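Local atomic coordinates of isoflavone reductase (Medicago sativa, PDB entry 2GAS), a protein that reduces achiral isoflavones to chiral isoflavanones with NADPH, a late step in the biosynthesis of the alfalfa phytoalexin medicarpin. Residues N3-L8 with V77-C82; P28-V33 with I58-D63. One frame throughout, in Å; residues are numbered along the deposited sequence.

How the interactions relate
Both interactions pair parallel strands of one five-stranded sheet. Interaction 1 joins the central strand 5-8 to strand 79-82. Interaction 2 joins strand 29-33 to strand 58-61, the outermost strand on that side within the chain. Strands 5-8 and 29-33 are neighbours. The backbone N of Tyr30 lies 2.8 Å from O of Ile5, a probable hydrogen bond, and CD2 of Leu8 packs on CD2 of Leu32 at 3.6 Å. The chemistry follows the place in the sheet. Interaction 1 has buried aliphatic side chains along its strands, and its polar side-chain contacts, those of Lys4 and Asp78, lie at its start. Interaction 2 is also mostly buried, but Ile58 and Glu61 on the outer strand are exposed.

Interaction 1. Residues N3-L8 with V77-C82; sequences NKILIL and VDIVIC
Ile7 and Ile81 lie side by side and point the same way. The second torsion of Ile7 (chi2 -53°) folds its CD1 over Ile81, 3.3 Å from CB, a tight carbon contact. CD1 of Ile81 also reaches CG2 of Ile5 at 3.6 Å. Helix 15-25 covers this face, with Ile18 touching both Ile7 and Ile81. On the other face CD1 of Leu8 meets CG1 of Val80 at 3.9 Å, and Ile95 and Ile99 of helix 92-102 pack on this pair. Between the faces runs the parallel ladder. Leu6 N donates to Ile79 O at 2.8 Å, nearly straight, and Leu6 O accepts from Ile81 N. Just before the strands a side chain joins the backbone bonding. Lys4 O takes two N-H groups, from Ile79 and from Asp78. Lys4 N in turn bonds to OD1 of Asp78 at 2.9 Å, on the anti lone pair of the carboxylate. NZ of Lys4 stays 4.8 Å from OD1 of Asp78, not in contact, and bonds to Gln76 O and a water. This pairing of the first and fourth strands is characteristic of the Rossmann fold, where strand 5-8 leads into the loop from Gly9 that probably binds NADP(+).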
ATOM      1  N   ASN A   3       5.901 -10.107  19.499  1.00 30.26           N
ATOM      2  CA  ASN A   3       5.019  -8.972  19.244  1.00 27.46           C
ATOM      3  C   ASN A   3       3.608  -9.376  18.836  1.00 23.39           C
ATOM      4  O   ASN A   3       3.417 -10.129  17.879  1.00 21.83           O
ATOM      5  CB  ASN A   3       5.598  -8.070  18.146  1.00 29.79           C
ATOM      6  CG  ASN A   3       6.922  -7.452  18.533  1.00 33.03           C
ATOM      7  OD1 ASN A   3       7.014  -6.716  19.516  1.00 34.74           O
ATOM      8  ND2 ASN A   3       7.959  -7.744  17.756  1.00 35.82           N
ATOM      9  N   LYS A   4       2.624  -8.867  19.571  1.00 20.70           N
ATOM     10  CA  LYS A   4       1.223  -9.126  19.269  1.00 19.27           C
ATOM     11  C   LYS A   4       0.833  -8.035  18.281  1.00 19.12           C
ATOM     12  O   LYS A   4       0.936  -6.851  18.591  1.00 19.60           O
ATOM     13  CB  LYS A   4       0.381  -9.033  20.543  1.00 20.25           C
ATOM     14  CG  LYS A   4       0.679 -10.157  21.537  1.00 22.46           C
ATOM     15  CD  LYS A   4      -0.113 -10.003  22.828  1.00 26.89           C
ATOM     16  CE  LYS A   4       0.309  -8.761  23.595  1.00 31.02           C
ATOM     17  NZ  LYS A   4      -0.389  -8.652  24.910  1.00 36.40           N
ATOM     18  N   ILE A   5       0.396  -8.444  17.093  1.00 17.43           N
ATOM     19  CA  ILE A   5       0.042  -7.511  16.027  1.00 16.00           C
ATOM     20  C   ILE A   5      -1.459  -7.428  15.737  1.00 17.12           C
ATOM     21  O   ILE A   5      -2.106  -8.439  15.455  1.00 17.42           O
ATOM     22  CB  ILE A   5       0.785  -7.902  14.718  1.00 17.00           C
ATOM     23  CG1 ILE A   5       2.295  -7.939  14.975  1.00 17.26           C
ATOM     24  CG2 ILE A   5       0.461  -6.904  13.593  1.00 15.84           C
ATOM     25  CD1 ILE A   5       3.119  -8.402  13.789  1.00 18.91           C
ATOM     26  N   LEU A   6      -1.996  -6.210  15.800  1.00 16.84           N
ATOM     27  CA  LEU A   6      -3.410  -5.959  15.536  1.00 17.29           C
ATOM     28  C   LEU A   6      -3.559  -5.291  14.175  1.00 16.21           C
ATOM     29  O   LEU A   6      -2.926  -4.267  13.906  1.00 17.19           O
ATOM     30  CB  LEU A   6      -3.997  -5.033  16.606  1.00 17.19           C
ATOM     31  CG  LEU A   6      -5.427  -4.542  16.353  1.00 17.94           C
ATOM     32  CD1 LEU A   6      -6.390  -5.725  16.322  1.00 18.34           C
ATOM     33  CD2 LEU A   6      -5.825  -3.556  17.446  1.00 18.82           C
ATOM     34  N   ILE A   7      -4.403  -5.869  13.331  1.00 16.74           N
ATOM     35  CA  ILE A   7      -4.641  -5.327  12.001  1.00 15.53           C
ATOM     36  C   ILE A   7      -6.026  -4.708  11.891  1.00 16.11           C
ATOM     37  O   ILE A   7      -7.038  -5.386  12.095  1.00 17.08           O
ATOM     38  CB  ILE A   7      -4.527  -6.425  10.910  1.00 15.12           C
ATOM     39  CG1 ILE A   7      -3.117  -7.020  10.908  1.00 18.12           C
ATOM     40  CG2 ILE A   7      -4.894  -5.848   9.542  1.00 17.60           C
ATOM     41  CD1 ILE A   7      -2.028  -5.990  10.788  1.00 25.47           C
ATOM     42  N   LEU A   8      -6.065  -3.414  11.585  1.00 15.26           N
ATOM     43  CA  LEU A   8      -7.326  -2.706  11.385  1.00 15.43           C
ATOM     44  C   LEU A   8      -7.571  -2.804   9.876  1.00 15.07           C
ATOM     45  O   LEU A   8      -6.621  -2.727   9.089  1.00 17.64           O
ATOM     46  CB  LEU A   8      -7.182  -1.248  11.828  1.00 18.12           C
ATOM     47  CG  LEU A   8      -6.564  -1.053  13.219  1.00 22.93           C
ATOM     48  CD1 LEU A   8      -6.439   0.434  13.518  1.00 26.03           C
ATOM     49  CD2 LEU A   8      -7.410  -1.734  14.275  1.00 24.29           C
ATOM     50  N   VAL A  77      -2.561  -5.569  22.530  1.00 20.44           N
ATOM     51  CA  VAL A  77      -1.495  -5.828  21.570  1.00 19.76           C
ATOM     52  C   VAL A  77      -0.283  -4.914  21.722  1.00 19.71           C
ATOM     53  O   VAL A  77      -0.262  -4.024  22.571  1.00 22.12           O
ATOM     54  CB  VAL A  77      -2.033  -5.702  20.130  1.00 17.47           C
ATOM     55  CG1 VAL A  77      -3.192  -6.670  19.925  1.00 19.57           C
ATOM     56  CG2 VAL A  77      -2.488  -4.266  19.871  1.00 20.04           C
ATOM     57  N   ASP A  78       0.722  -5.149  20.883  1.00 18.61           N
ATOM     58  CA  ASP A  78       1.961  -4.376  20.894  1.00 18.44           C
ATOM     59  C   ASP A  78       2.099  -3.478  19.665  1.00 18.20           C
ATOM     60  O   ASP A  78       2.590  -2.355  19.757  1.00 20.37           O
ATOM     61  CB  ASP A  78       3.165  -5.319  20.927  1.00 19.47           C
ATOM     62  CG  ASP A  78       3.183  -6.206  22.151  1.00 21.87           C
ATOM     63  OD1 ASP A  78       3.194  -7.447  21.992  1.00 22.28           O
ATOM     64  OD2 ASP A  78       3.195  -5.656  23.267  1.00 23.36           O
ATOM     65  N   ILE A  79       1.674  -3.988  18.515  1.00 17.34           N
ATOM     66  CA  ILE A  79       1.778  -3.266  17.251  1.00 17.42           C
ATOM     67  C   ILE A  79       0.416  -3.105  16.592  1.00 16.31           C
ATOM     68  O   ILE A  79      -0.377  -4.046  16.539  1.00 16.19           O
ATOM     69  CB  ILE A  79       2.734  -4.014  16.292  1.00 18.32           C
ATOM     70  CG1 ILE A  79       4.111  -4.141  16.954  1.00 18.79           C
ATOM     71  CG2 ILE A  79       2.842  -3.268  14.957  1.00 17.65           C
ATOM     72  CD1 ILE A  79       5.101  -4.976  16.170  1.00 21.46           C
ATOM     73  N   VAL A  80       0.149  -1.902  16.098  1.00 13.58           N
ATOM     74  CA  VAL A  80      -1.120  -1.597  15.453  1.00 15.33           C
ATOM     75  C   VAL A  80      -0.863  -1.206  14.002  1.00 16.33           C
ATOM     76  O   VAL A  80      -0.070  -0.308  13.721  1.00 14.16           O
ATOM     77  CB  VAL A  80      -1.834  -0.434  16.177  1.00 16.41           C
ATOM     78  CG1 VAL A  80      -3.136  -0.104  15.472  1.00 16.88           C
ATOM     79  CG2 VAL A  80      -2.087  -0.799  17.631  1.00 15.46           C
ATOM     80  N   ILE A  81      -1.531  -1.898  13.087  1.00 14.22           N
ATOM     81  CA  ILE A  81      -1.380  -1.631  11.662  1.00 14.95           C
ATOM     82  C   ILE A  81      -2.710  -1.213  11.053  1.00 15.75           C
ATOM     83  O   ILE A  81      -3.674  -1.973  11.085  1.00 14.64           O
ATOM     84  CB  ILE A  81      -0.878  -2.880  10.915  1.00 14.14           C
ATOM     85  CG1 ILE A  81       0.471  -3.315  11.496  1.00 16.51           C
ATOM     86  CG2 ILE A  81      -0.762  -2.585   9.422  1.00 14.93           C
ATOM     87  CD1 ILE A  81       1.034  -4.592  10.892  1.00 18.92           C
ATOM     88  N   CYS A  82      -2.764   0.002  10.512  1.00 15.53           N
ATOM     89  CA  CYS A  82      -3.987   0.478   9.875  1.00 17.10           C
ATOM     90  C   CYS A  82      -3.864   0.200   8.379  1.00 17.81           C
ATOM     91  O   CYS A  82      -3.285   0.990   7.629  1.00 16.87           O
ATOM     92  CB  CYS A  82      -4.173   1.974  10.117  1.00 20.52           C
ATOM     93  SG  CYS A  82      -5.811   2.539   9.645  1.00 26.33           S
TER
HETATM   94  O   HOH W   1      -0.478  -5.720  25.339  1.00 40.06           O

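Interaction 2. Residues P28-V33 with I58-D63; sequences PTYALV and ILLEGD
Tyr30 and Ile58 lie side by side on one face of the sheet. CG2 of Ile58 meets the ring obliquely, 3.6 Å from CD2 of Tyr30. CD1 of Leu60 approaches the same CD2 at 3.8 Å, also obliquely. On the other face CG2 of Val33 rests against CB of Leu59 at 3.9 Å. The first torsion of Val33 (chi1 -68°) sets CG2 between the backbone N and the carbonyl carbon. Leu32 reaches over the strand end, its CD1 3.5 Å from O of Leu60 and its CG 3.8 Å from O of Gly62.

Backbone bonds fix this register. Thr29 O accepts from Ile58 N at 2.8 Å, Ala31 bonds through its N to Ile58 O and through its O to Leu60 N, and Val33 N donates to Leu60 O. The last bond, Gly62 N to Val33 O, is longer at 3.2 Å, and its donor stands 51° above the carbonyl plane. Together with helix 42-54 the two strands form a beta-alpha-beta unit of the Rossmann fold. Ile49 of that helix packs on both Val33 and Leu59, while Ala73 of helix 67-74 touches Leu32 and Leu60 on the opposite face. Ala31 contacts Pro10 of the probable NADP(+)-binding loop, and Arg34, which probably binds NADP(+) as in related enzymes, directly follows Val33.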
ATOM      1  N   PRO A  28       1.565 -13.504  17.225  1.00 21.61           N
ATOM      2  CA  PRO A  28       0.201 -13.691  17.724  1.00 21.40           C
ATOM      3  C   PRO A  28      -0.514 -12.626  16.889  1.00 19.97           C
ATOM      4  O   PRO A  28      -0.116 -11.457  16.903  1.00 20.19           O
ATOM      5  CB  PRO A  28       0.315 -13.287  19.190  1.00 22.93           C
ATOM      6  CG  PRO A  28       1.704 -13.717  19.540  1.00 22.53           C
ATOM      7  CD  PRO A  28       2.507 -13.262  18.334  1.00 21.99           C
ATOM      8  N   THR A  29      -1.547 -13.024  16.159  1.00 18.92           N
ATOM      9  CA  THR A  29      -2.241 -12.103  15.268  1.00 17.65           C
ATOM     10  C   THR A  29      -3.673 -11.801  15.674  1.00 18.25           C
ATOM     11  O   THR A  29      -4.447 -12.710  15.963  1.00 18.83           O
ATOM     12  CB  THR A  29      -2.193 -12.677  13.837  1.00 17.38           C
ATOM     13  OG1 THR A  29      -0.834 -13.002  13.517  1.00 16.85           O
ATOM     14  CG2 THR A  29      -2.709 -11.673  12.826  1.00 16.38           C
ATOM     15  N   TYR A  30      -4.008 -10.512  15.689  1.00 18.38           N
ATOM     16  CA  TYR A  30      -5.334 -10.038  16.071  1.00 18.45           C
ATOM     17  C   TYR A  30      -5.946  -9.204  14.951  1.00 17.56           C
ATOM     18  O   TYR A  30      -5.234  -8.494  14.245  1.00 17.57           O
ATOM     19  CB  TYR A  30      -5.235  -9.171  17.333  1.00 18.30           C
ATOM     20  CG  TYR A  30      -4.648  -9.866  18.543  1.00 19.40           C
ATOM     21  CD1 TYR A  30      -3.306 -10.249  18.577  1.00 21.68           C
ATOM     22  CD2 TYR A  30      -5.439 -10.139  19.656  1.00 21.86           C
ATOM     23  CE1 TYR A  30      -2.768 -10.892  19.695  1.00 23.08           C
ATOM     24  CE2 TYR A  30      -4.913 -10.781  20.775  1.00 24.18           C
ATOM     25  CZ  TYR A  30      -3.581 -11.155  20.788  1.00 23.88           C
ATOM     26  OH  TYR A  30      -3.072 -11.806  21.889  1.00 25.97           O
ATOM     27  N   ALA A  31      -7.262  -9.295  14.786  1.00 17.13           N
ATOM     28  CA  ALA A  31      -7.954  -8.522  13.758  1.00 18.65           C
ATOM     29  C   ALA A  31      -9.154  -7.817  14.384  1.00 19.20           C
ATOM     30  O   ALA A  31      -9.943  -8.443  15.089  1.00 19.27           O
ATOM     31  CB  ALA A  31      -8.417  -9.437  12.624  1.00 18.44           C
ATOM     32  N   LEU A  32      -9.279  -6.515  14.144  1.00 19.76           N
ATOM     33  CA  LEU A  32     -10.405  -5.760  14.687  1.00 20.10           C
ATOM     34  C   LEU A  32     -11.586  -5.917  13.743  1.00 22.20           C
ATOM     35  O   LEU A  32     -11.509  -5.552  12.566  1.00 20.91           O
ATOM     36  CB  LEU A  32     -10.059  -4.277  14.816  1.00 21.31           C
ATOM     37  CG  LEU A  32     -11.076  -3.436  15.597  1.00 20.83           C
ATOM     38  CD1 LEU A  32     -10.980  -3.765  17.087  1.00 22.12           C
ATOM     39  CD2 LEU A  32     -10.792  -1.962  15.369  1.00 21.19           C
ATOM     40  N   VAL A  33     -12.673  -6.475  14.261  1.00 21.80           N
ATOM     41  CA  VAL A  33     -13.866  -6.694  13.459  1.00 25.97           C
ATOM     42  C   VAL A  33     -15.127  -6.364  14.242  1.00 29.49           C
ATOM     43  O   VAL A  33     -15.193  -6.573  15.455  1.00 31.03           O
ATOM     44  CB  VAL A  33     -13.963  -8.162  12.988  1.00 27.24           C
ATOM     45  CG1 VAL A  33     -12.854  -8.468  11.988  1.00 25.59           C
ATOM     46  CG2 VAL A  33     -13.863  -9.093  14.178  1.00 29.50           C
ATOM     47  N   ILE A  58      -6.936 -14.015  16.343  1.00 20.47           N
ATOM     48  CA  ILE A  58      -7.834 -13.649  17.433  1.00 21.07           C
ATOM     49  C   ILE A  58      -8.658 -12.436  17.009  1.00 21.26           C
ATOM     50  O   ILE A  58      -8.107 -11.401  16.638  1.00 21.78           O
ATOM     51  CB  ILE A  58      -7.045 -13.287  18.721  1.00 22.61           C
ATOM     52  CG1 ILE A  58      -6.369 -14.535  19.300  1.00 25.80           C
ATOM     53  CG2 ILE A  58      -7.977 -12.682  19.754  1.00 24.16           C
ATOM     54  CD1 ILE A  58      -5.284 -15.113  18.435  1.00 31.72           C
ATOM     55  N   LEU A  59      -9.978 -12.566  17.055  1.00 20.86           N
ATOM     56  CA  LEU A  59     -10.849 -11.465  16.669  1.00 21.96           C
ATOM     57  C   LEU A  59     -11.191 -10.595  17.862  1.00 22.16           C
ATOM     58  O   LEU A  59     -11.730 -11.083  18.857  1.00 25.11           O
ATOM     59  CB  LEU A  59     -12.152 -11.994  16.067  1.00 20.46           C
ATOM     60  CG  LEU A  59     -12.033 -12.944  14.881  1.00 20.45           C
ATOM     61  CD1 LEU A  59     -13.430 -13.317  14.409  1.00 22.89           C
ATOM     62  CD2 LEU A  59     -11.238 -12.277  13.763  1.00 21.70           C
ATOM     63  N   LEU A  60     -10.877  -9.309  17.762  1.00 21.59           N
ATOM     64  CA  LEU A  60     -11.190  -8.364  18.823  1.00 23.74           C
ATOM     65  C   LEU A  60     -12.373  -7.545  18.318  1.00 25.03           C
ATOM     66  O   LEU A  60     -12.335  -6.998  17.215  1.00 24.71           O
ATOM     67  CB  LEU A  60      -9.988  -7.459  19.114  1.00 22.13           C
ATOM     68  CG  LEU A  60      -8.749  -8.160  19.686  1.00 23.10           C
ATOM     69  CD1 LEU A  60      -7.675  -7.127  19.992  1.00 20.90           C
ATOM     70  CD2 LEU A  60      -9.118  -8.921  20.953  1.00 22.36           C
ATOM     71  N   GLU A  61     -13.431  -7.474  19.120  1.00 27.01           N
ATOM     72  CA  GLU A  61     -14.628  -6.748  18.720  1.00 30.06           C
ATOM     73  C   GLU A  61     -14.487  -5.247  18.924  1.00 30.75           C
ATOM     74  O   GLU A  61     -14.144  -4.787  20.013  1.00 31.34           O
ATOM     75  CB  GLU A  61     -15.840  -7.264  19.501  1.00 32.07           C
ATOM     76  CG  GLU A  61     -17.176  -6.857  18.897  1.00 37.46           C
ATOM     77  CD  GLU A  61     -18.362  -7.392  19.678  1.00 39.70           C
ATOM     78  OE1 GLU A  61     -18.362  -8.594  20.019  1.00 41.38           O
ATOM     79  OE2 GLU A  61     -19.300  -6.610  19.939  1.00 41.93           O
ATOM     80  N   GLY A  62     -14.752  -4.483  17.870  1.00 32.06           N
ATOM     81  CA  GLY A  62     -14.642  -3.043  17.981  1.00 33.20           C
ATOM     82  C   GLY A  62     -14.806  -2.314  16.666  1.00 34.44           C
ATOM     83  O   GLY A  62     -14.792  -2.921  15.594  1.00 33.84           O
ATOM     84  N   ASP A  63     -14.963  -1.000  16.760  1.00 35.42           N
ATOM     85  CA  ASP A  63     -15.130  -0.152  15.590  1.00 37.87           C
ATOM     86  C   ASP A  63     -14.296   1.112  15.755  1.00 37.98           C
ATOM     87  O   ASP A  63     -14.311   1.746  16.809  1.00 38.13           O
ATOM     88  CB  ASP A  63     -16.606   0.214  15.412  1.00 40.44           C
ATOM     89  CG  ASP A  63     -16.822   1.257  14.329  1.00 42.42           C
ATOM     90  OD1 ASP A  63     -16.304   1.071  13.206  1.00 44.80           O
ATOM     91  OD2 ASP A  63     -17.513   2.262  14.602  1.00 44.02           O
TER